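Local coordinates for RagA protein (PDB 6SLN) that belongs to the TonB-dependent receptor family and probably imports nutrients, likely peptides, across the outer membrane of Porphyromonas gingivalis, at residues L395-R399 and M886-K890; K431-S436 and R470-M476; K869-N873 and Y967-E973. One frame throughout, in Å; residues are numbered along the deposited sequence.

Interaction 1 (L395-R399 and M886-K890); sequences LTMPR and MQLNK
The backbones come closest where helix 390-396 ends, with Thr-396 CA and Asn-889 CA 4.4 Å apart and a 2.9 Å hydrogen bond from Asn-889 N to Thr-396 O. The side chain of Asn-889 takes the preceding carbonyl as well. Its CG is anti to the backbone N (chi1 -165°), which carries the amide back to the helix end. ND2 bonds Leu-395 O at 3.3 Å, almost straight in line with the C=O, and the oxygen lies in the amide plane. ND2 also bonds Met-240 O. The same nitrogen sits over one face of the Arg-399 guanidinium, near its rim; the two planes are 30° apart. ND2 and NE are both donors, so no bond joins them. Arg-399 NH1 instead turns to a lone pair of Met-397 O, 2.8 Å away, and NH2 to Val-394 O. Water 1 accepts from Arg-399 N and donates weakly to Asn-889 OD1. Beside this polar group, Thr-396 CB packs on Leu-888 CB, and Pro-398 CG meets Gln-887 O. Asn-889 and Arg-399 thus give N-H groups to carbonyls of the last helical turn and of Met-397 just past it, so these buried oxygens have partners.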
# COMPACT_ATOMS: atom_id res chain seq x y z
N LEU A 395 -29.36 -25.06 8.78
CA LEU A 395 -29.82 -26.30 9.37
C LEU A 395 -29.53 -26.37 10.86
O LEU A 395 -30.37 -26.82 11.64
CB LEU A 395 -29.16 -27.50 8.67
CG LEU A 395 -29.29 -27.64 7.15
CD1 LEU A 395 -28.66 -28.94 6.71
CD2 LEU A 395 -30.73 -27.53 6.68
N THR A 396 -28.36 -25.93 11.30
CA THR A 396 -27.92 -26.32 12.64
C THR A 396 -28.26 -25.31 13.72
O THR A 396 -27.98 -25.58 14.89
CB THR A 396 -26.40 -26.58 12.67
OG1 THR A 396 -25.71 -25.48 12.07
CG2 THR A 396 -26.11 -27.83 11.90
N MET A 397 -28.83 -24.17 13.39
CA MET A 397 -29.19 -23.23 14.45
C MET A 397 -30.42 -23.75 15.19
O MET A 397 -31.42 -24.09 14.55
CB MET A 397 -29.45 -21.82 13.87
CG MET A 397 -28.18 -20.99 13.56
SD MET A 397 -27.10 -20.79 14.98
CE MET A 397 -28.13 -20.05 16.22
N PRO A 398 -30.36 -23.88 16.52
CA PRO A 398 -31.58 -24.16 17.28
C PRO A 398 -32.69 -23.23 16.84
O PRO A 398 -32.51 -22.03 16.73
CB PRO A 398 -31.16 -23.88 18.73
CG PRO A 398 -29.69 -24.08 18.75
CD PRO A 398 -29.20 -23.65 17.39
N ARG A 399 -33.84 -23.80 16.54
CA ARG A 399 -34.93 -23.00 16.01
C ARG A 399 -35.57 -22.09 17.06
O ARG A 399 -36.31 -21.18 16.68
CB ARG A 399 -35.96 -23.92 15.37
CG ARG A 399 -35.75 -24.11 13.89
CD ARG A 399 -34.51 -24.92 13.61
NE ARG A 399 -34.42 -25.24 12.20
CZ ARG A 399 -33.43 -24.85 11.41
NH1 ARG A 399 -32.42 -24.13 11.90
NH2 ARG A 399 -33.47 -25.18 10.13
N MET A 886 -24.04 -31.30 20.66
CA MET A 886 -25.43 -31.48 21.06
C MET A 886 -26.15 -30.15 21.26
O MET A 886 -27.34 -30.16 21.62
CB MET A 886 -25.48 -32.35 22.31
CG MET A 886 -24.93 -33.75 22.08
SD MET A 886 -25.98 -34.75 21.02
CE MET A 886 -27.46 -34.90 22.04
N GLN A 887 -25.48 -29.02 21.03
CA GLN A 887 -26.12 -27.72 21.00
C GLN A 887 -26.65 -27.36 19.63
O GLN A 887 -27.32 -26.34 19.48
CB GLN A 887 -25.15 -26.64 21.47
CG GLN A 887 -24.09 -26.29 20.43
CD GLN A 887 -22.77 -26.97 20.72
OE1 GLN A 887 -22.71 -28.19 20.99
NE2 GLN A 887 -21.69 -26.19 20.68
N LEU A 888 -26.38 -28.18 18.62
CA LEU A 888 -26.82 -27.89 17.27
C LEU A 888 -28.13 -28.60 16.98
O LEU A 888 -28.37 -29.72 17.45
CB LEU A 888 -25.79 -28.32 16.23
CG LEU A 888 -24.36 -27.89 16.52
CD1 LEU A 888 -23.45 -28.42 15.43
CD2 LEU A 888 -24.32 -26.39 16.60
N ASN A 889 -28.97 -27.94 16.18
CA ASN A 889 -30.18 -28.58 15.69
C ASN A 889 -29.80 -29.81 14.89
O ASN A 889 -28.80 -29.80 14.16
CB ASN A 889 -30.99 -27.61 14.84
CG ASN A 889 -32.41 -28.09 14.60
OD1 ASN A 889 -33.06 -28.63 15.51
ND2 ASN A 889 -32.91 -27.89 13.38
N LYS A 890 -30.58 -30.88 15.04
CA LYS A 890 -30.29 -32.19 14.49
C LYS A 890 -31.45 -32.69 13.65
O LYS A 890 -32.57 -32.19 13.73
CB LYS A 890 -29.99 -33.20 15.61
CG LYS A 890 -28.83 -32.82 16.50
CD LYS A 890 -27.50 -33.13 15.83
CE LYS A 890 -26.33 -32.45 16.55
NZ LYS A 890 -26.21 -32.76 18.01
O HOH W 1 -34.44 -26.37 16.68

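Interaction 2 (K431-S436 and R470-M476); sequences KMRPFS and RTSSKRM
Arg-433 lays one face of its guanidinium over the aliphatic chain of Arg-475, with CZ 3.2 Å from Arg-475 CG. The side chains cross obliquely. The guanidinium planes are 68° apart, and Arg-433 NE comes to the edge of the Arg-475 group, in its plane. The charges are close, with Arg-433 NH2 3.6 Å from Arg-475 NH1. Each guanidinium has its own carboxylate, Asp-482 for Arg-433 NH1 and Glu-488 for Arg-475 NE, which probably offsets the like charges.

Next along the segment, the Pro-434 ring crosses Lys-474 at about a right angle, with CG 3.6 Å from Lys-474 CB. On the other side of Arg-433 in the sequence, Met-432 SD touches Met-476 CB at 4.1 Å, and Met-476 CG packs against Lys-431 O. Phe-435 has CG anti to its backbone N (chi1 174°). Its ring therefore runs along the partner strand: Ser-473 CB lies at the ring edge, and Thr-471 CB approaches obliquely.

The backbones pair antiparallel. Phe-435 and Ser-473 form a non-hydrogen-bonded pair. Ser-436 and Ser-472 form a hydrogen-bonded pair, with Ser-436 N to Ser-472 O at 3.1 Å and Ser-472 N to Ser-436 O at 3.0 Å. Lys-474 N bonds Pro-434 O weakly, and Met-476 N bonds Met-432 O at 3.2 Å. Phe-435 and Ser-473 point to one face, Ser-436 and Ser-472 to the other, where Ser-472 OG bonds Glu-491.

The segments join the open end of the barrel hairpin 435-450 and 456-475, just where helix 426-432 leads into its first strand. Strand 487-510 pairs with 456-475 along its other edge and brings Glu-491, which makes a salt bridge to Arg-470. Strand 363-377 pairs with 435-450.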
# COMPACT_ATOMS: atom_id res chain seq x y z
N LYS A 431 -22.27 -4.20 7.67
CA LYS A 431 -22.24 -2.75 7.85
C LYS A 431 -21.03 -2.33 8.67
O LYS A 431 -20.40 -1.31 8.39
CB LYS A 431 -23.54 -2.29 8.51
CG LYS A 431 -24.16 -1.06 7.92
CD LYS A 431 -25.38 -0.67 8.73
CE LYS A 431 -26.45 -1.78 8.68
NZ LYS A 431 -27.75 -1.36 9.28
N MET A 432 -20.68 -3.12 9.68
CA MET A 432 -19.44 -2.94 10.43
C MET A 432 -18.22 -3.45 9.67
O MET A 432 -17.09 -3.21 10.11
CB MET A 432 -19.55 -3.65 11.77
CG MET A 432 -20.81 -3.30 12.54
SD MET A 432 -20.80 -1.58 13.17
CE MET A 432 -21.99 -0.82 12.09
N ARG A 433 -18.43 -4.12 8.54
CA ARG A 433 -17.34 -4.69 7.74
C ARG A 433 -17.55 -4.37 6.26
O ARG A 433 -17.73 -5.26 5.42
CB ARG A 433 -17.25 -6.20 7.96
CG ARG A 433 -16.09 -6.61 8.81
CD ARG A 433 -16.17 -6.06 10.20
NE ARG A 433 -15.49 -6.94 11.14
CZ ARG A 433 -15.40 -6.69 12.44
NH1 ARG A 433 -15.94 -5.58 12.94
NH2 ARG A 433 -14.75 -7.54 13.23
N PRO A 434 -17.57 -3.09 5.91
CA PRO A 434 -17.64 -2.72 4.49
C PRO A 434 -16.42 -3.22 3.74
O PRO A 434 -15.32 -3.36 4.29
CB PRO A 434 -17.67 -1.19 4.52
CG PRO A 434 -16.96 -0.85 5.79
CD PRO A 434 -17.41 -1.91 6.77
N PHE A 435 -16.62 -3.46 2.44
CA PHE A 435 -15.56 -3.94 1.56
C PHE A 435 -15.95 -3.58 0.14
O PHE A 435 -17.05 -3.90 -0.30
CB PHE A 435 -15.39 -5.46 1.68
CG PHE A 435 -14.42 -6.05 0.69
CD1 PHE A 435 -14.83 -6.38 -0.60
CD2 PHE A 435 -13.10 -6.29 1.04
CE1 PHE A 435 -13.94 -6.94 -1.53
CE2 PHE A 435 -12.21 -6.85 0.13
CZ PHE A 435 -12.64 -7.17 -1.17
N SER A 436 -15.04 -2.94 -0.58
CA SER A 436 -15.21 -2.77 -2.01
C SER A 436 -13.93 -3.21 -2.70
O SER A 436 -12.88 -3.33 -2.07
CB SER A 436 -15.51 -1.33 -2.42
OG SER A 436 -14.63 -0.44 -1.77
N ARG A 470 -7.96 -2.14 -6.57
CA ARG A 470 -7.90 -1.57 -5.24
C ARG A 470 -9.02 -2.20 -4.42
O ARG A 470 -10.18 -2.24 -4.85
CB ARG A 470 -8.04 -0.05 -5.28
CG ARG A 470 -6.78 0.65 -5.82
CD ARG A 470 -5.69 0.63 -4.79
NE ARG A 470 -5.86 1.68 -3.79
CZ ARG A 470 -6.46 1.51 -2.61
NH1 ARG A 470 -6.94 0.31 -2.27
NH2 ARG A 470 -6.59 2.52 -1.76
N THR A 471 -8.66 -2.74 -3.27
CA THR A 471 -9.67 -3.21 -2.34
C THR A 471 -9.52 -2.40 -1.08
O THR A 471 -8.43 -1.91 -0.74
CB THR A 471 -9.54 -4.70 -2.03
OG1 THR A 471 -8.29 -4.94 -1.36
CG2 THR A 471 -9.59 -5.46 -3.30
N SER A 472 -10.65 -2.24 -0.40
CA SER A 472 -10.75 -1.39 0.77
C SER A 472 -11.60 -2.13 1.78
O SER A 472 -12.65 -2.66 1.43
CB SER A 472 -11.38 -0.04 0.42
OG SER A 472 -11.33 0.78 1.55
N SER A 473 -11.14 -2.16 3.02
CA SER A 473 -11.82 -2.93 4.04
C SER A 473 -11.72 -2.19 5.36
O SER A 473 -10.67 -1.63 5.69
CB SER A 473 -11.21 -4.35 4.12
OG SER A 473 -11.25 -4.84 5.45
N LYS A 474 -12.82 -2.17 6.11
CA LYS A 474 -12.87 -1.42 7.35
C LYS A 474 -13.46 -2.27 8.47
O LYS A 474 -14.32 -3.12 8.24
CB LYS A 474 -13.71 -0.13 7.20
CG LYS A 474 -12.95 1.01 6.52
CD LYS A 474 -13.71 2.30 6.63
CE LYS A 474 -13.86 2.94 5.28
NZ LYS A 474 -14.13 4.39 5.40
N ARG A 475 -12.97 -2.02 9.68
CA ARG A 475 -13.60 -2.44 10.93
C ARG A 475 -14.11 -1.17 11.61
O ARG A 475 -13.32 -0.40 12.16
CB ARG A 475 -12.61 -3.19 11.81
CG ARG A 475 -13.15 -4.46 12.37
CD ARG A 475 -12.17 -5.23 13.31
NE ARG A 475 -10.91 -5.62 12.68
CZ ARG A 475 -10.76 -6.51 11.69
NH1 ARG A 475 -11.81 -7.13 11.17
NH2 ARG A 475 -9.55 -6.76 11.22
N MET A 476 -15.43 -0.96 11.58
CA MET A 476 -16.01 0.32 11.99
C MET A 476 -15.82 0.58 13.49
O MET A 476 -16.10 -0.30 14.31
CB MET A 476 -17.49 0.36 11.63
CG MET A 476 -17.75 0.36 10.12
SD MET A 476 -16.79 1.63 9.25
CE MET A 476 -17.37 3.06 10.14

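Interaction 3 (K869-N873 and Y967-E973)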
# COMPACT_ATOMS: atom_id res chain seq x y z
N LYS A 869 -20.87 -39.34 -9.74
CA LYS A 869 -20.37 -38.47 -8.69
C LYS A 869 -20.82 -38.98 -7.33
O LYS A 869 -22.00 -39.28 -7.11
CB LYS A 869 -20.83 -37.03 -8.92
CG LYS A 869 -20.34 -35.99 -7.91
CD LYS A 869 -20.06 -34.65 -8.61
CE LYS A 869 -20.23 -33.45 -7.69
NZ LYS A 869 -19.41 -33.47 -6.44
N TRP A 870 -19.86 -39.13 -6.42
CA TRP A 870 -20.10 -39.34 -5.01
C TRP A 870 -19.46 -38.19 -4.25
O TRP A 870 -18.65 -37.43 -4.78
CB TRP A 870 -19.54 -40.70 -4.54
CG TRP A 870 -19.97 -41.82 -5.45
CD1 TRP A 870 -19.39 -42.18 -6.64
CD2 TRP A 870 -21.11 -42.68 -5.28
NE1 TRP A 870 -20.10 -43.23 -7.20
CE2 TRP A 870 -21.15 -43.56 -6.38
CE3 TRP A 870 -22.08 -42.81 -4.29
CZ2 TRP A 870 -22.12 -44.54 -6.52
CZ3 TRP A 870 -23.07 -43.79 -4.44
CH2 TRP A 870 -23.08 -44.63 -5.54
N MET A 871 -19.86 -38.05 -2.99
CA MET A 871 -19.46 -36.91 -2.19
C MET A 871 -19.74 -37.25 -0.74
O MET A 871 -20.78 -37.83 -0.43
CB MET A 871 -20.21 -35.65 -2.60
CG MET A 871 -19.48 -34.35 -2.26
SD MET A 871 -20.03 -32.91 -3.21
CE MET A 871 -21.83 -33.05 -3.06
N ILE A 872 -18.79 -36.93 0.13
CA ILE A 872 -19.03 -37.09 1.55
C ILE A 872 -19.80 -35.86 2.02
O ILE A 872 -19.36 -34.73 1.81
CB ILE A 872 -17.71 -37.25 2.32
CG1 ILE A 872 -16.96 -38.46 1.80
CG2 ILE A 872 -17.95 -37.34 3.83
CD1 ILE A 872 -15.52 -38.44 2.14
N ASN A 873 -20.97 -36.09 2.61
CA ASN A 873 -21.80 -35.01 3.11
C ASN A 873 -21.36 -34.69 4.53
O ASN A 873 -21.92 -35.16 5.51
CB ASN A 873 -23.27 -35.38 3.07
CG ASN A 873 -24.17 -34.18 3.29
OD1 ASN A 873 -23.74 -33.19 3.89
ND2 ASN A 873 -25.40 -34.24 2.78
N TYR A 967 -28.93 -36.56 -3.68
CA TYR A 967 -28.02 -35.99 -2.70
C TYR A 967 -28.80 -35.26 -1.61
O TYR A 967 -29.56 -34.34 -1.90
CB TYR A 967 -27.04 -35.02 -3.37
CG TYR A 967 -25.97 -34.59 -2.42
CD1 TYR A 967 -25.10 -35.51 -1.88
CD2 TYR A 967 -25.83 -33.26 -2.03
CE1 TYR A 967 -24.10 -35.14 -1.00
CE2 TYR A 967 -24.82 -32.87 -1.14
CZ TYR A 967 -23.96 -33.83 -0.62
OH TYR A 967 -22.96 -33.49 0.26
N LYS A 968 -28.60 -35.66 -0.37
CA LYS A 968 -29.35 -35.13 0.76
C LYS A 968 -28.79 -33.81 1.28
O LYS A 968 -29.27 -33.32 2.32
CB LYS A 968 -29.40 -36.16 1.90
CG LYS A 968 -30.07 -37.48 1.52
CD LYS A 968 -29.49 -38.67 2.29
CE LYS A 968 -29.28 -39.90 1.37
NZ LYS A 968 -28.47 -39.65 0.09
N GLY A 969 -27.81 -33.22 0.61
CA GLY A 969 -27.42 -31.84 0.84
C GLY A 969 -28.05 -30.88 -0.17
O GLY A 969 -28.86 -31.25 -1.02
N PHE A 970 -27.63 -29.62 -0.08
CA PHE A 970 -28.31 -28.60 -0.87
C PHE A 970 -28.01 -28.74 -2.35
O PHE A 970 -28.92 -28.68 -3.19
CB PHE A 970 -27.91 -27.21 -0.37
CG PHE A 970 -28.54 -26.83 0.94
CD1 PHE A 970 -27.95 -27.20 2.14
CD2 PHE A 970 -29.72 -26.07 0.97
CE1 PHE A 970 -28.53 -26.83 3.35
CE2 PHE A 970 -30.29 -25.70 2.16
CZ PHE A 970 -29.70 -26.09 3.36
N ASP A 971 -26.75 -28.91 -2.70
CA ASP A 971 -26.36 -28.93 -4.10
C ASP A 971 -25.39 -30.08 -4.37
O ASP A 971 -24.26 -30.07 -3.85
CB ASP A 971 -25.73 -27.58 -4.49
CG ASP A 971 -25.49 -27.44 -5.98
OD1 ASP A 971 -25.79 -28.40 -6.75
OD2 ASP A 971 -24.98 -26.37 -6.40
N PRO A 972 -25.78 -31.07 -5.17
CA PRO A 972 -24.82 -32.13 -5.52
C PRO A 972 -23.61 -31.60 -6.28
O PRO A 972 -22.54 -32.20 -6.20
CB PRO A 972 -25.66 -33.11 -6.36
CG PRO A 972 -26.84 -32.31 -6.86
CD PRO A 972 -27.07 -31.20 -5.87
N GLU A 973 -23.74 -30.48 -6.98
CA GLU A 973 -22.58 -29.90 -7.67
C GLU A 973 -21.61 -29.23 -6.72
O GLU A 973 -20.44 -29.05 -7.07
CB GLU A 973 -23.04 -28.89 -8.72
CG GLU A 973 -21.95 -28.41 -9.68
CD GLU A 973 -22.52 -27.58 -10.82
OE1 GLU A 973 -21.75 -27.03 -11.63
OE2 GLU A 973 -23.76 -27.49 -10.90
O HOH W 2 -23.49 -31.18 1.36
O HOH W 3 -27.85 -32.64 4.55
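The Tyr-967 ring has Met-871 CE over one face and Gly-969 N over the other, each offset toward the rim. The methyl is 3.7 Å from the ring centroid and 26° off the normal, a CH-pi contact. The sulfur stands further back, SD 5.4 Å from the centroid, in an oblique Met-aromatic contact. The amide of Asn-873 lies aslant beside the hydroxyl, its plane 23° from the ring, with CG 3.3 Å from Tyr-967 OH.

No direct hydrogen bond joins the segments; two waters bridge them, each with a weak bond to Asn-873. Water 2 is 2.6 Å from Tyr-967 OH and donates to Asn-873 OD1. Water 3 donates to Lys-968 O and accepts from Asn-873 ND2, whose stronger partner is Glu-922 OE2. Asn-873 also caps helix 874-879. Lys-869 lays CE against Pro-972 O, bent at chi4 (56°) so that NZ bonds Gly-975 O.

The loop is held within itself by an Asx turn, Glu-973 N to Asp-971 OD1 at 2.9 Å. Arg-928 makes salt bridges to both acids.

Strand 857-873 ends here between strand 921-937, which runs antiparallel to it, and the short parallel strand 978-979. The loop 967-973 packs on strand 921-937 through Pro-972, which touches Phe-926 and Arg-928. Glu-973 OE1 accepts from Thr-133 N, in the plug region, and Phe-970 reaches helix 390-396.

Interactions 1 and 3 are buried and touch each other: Leu-395 CD2 packs on Phe-970 CZ at 3.8 Å. Their segments alternate along the chain. Interaction 2 is a surface contact, nested inside the loop closed by interaction 1 but about 18 Å from it between nearest atoms. It is the one contact in which both segments share a strand pairing, and backbone bonds carry it, while its arginines find their carboxylates outside the two segments. Interaction 1 ties loop to helix end through an asparagine side chain. Interaction 3 sets a loop against a strand by a methyl on a ring, with weak water bridges beside it. Interactions 2 and 3 both involve barrel strands, with centres 34 Å apart.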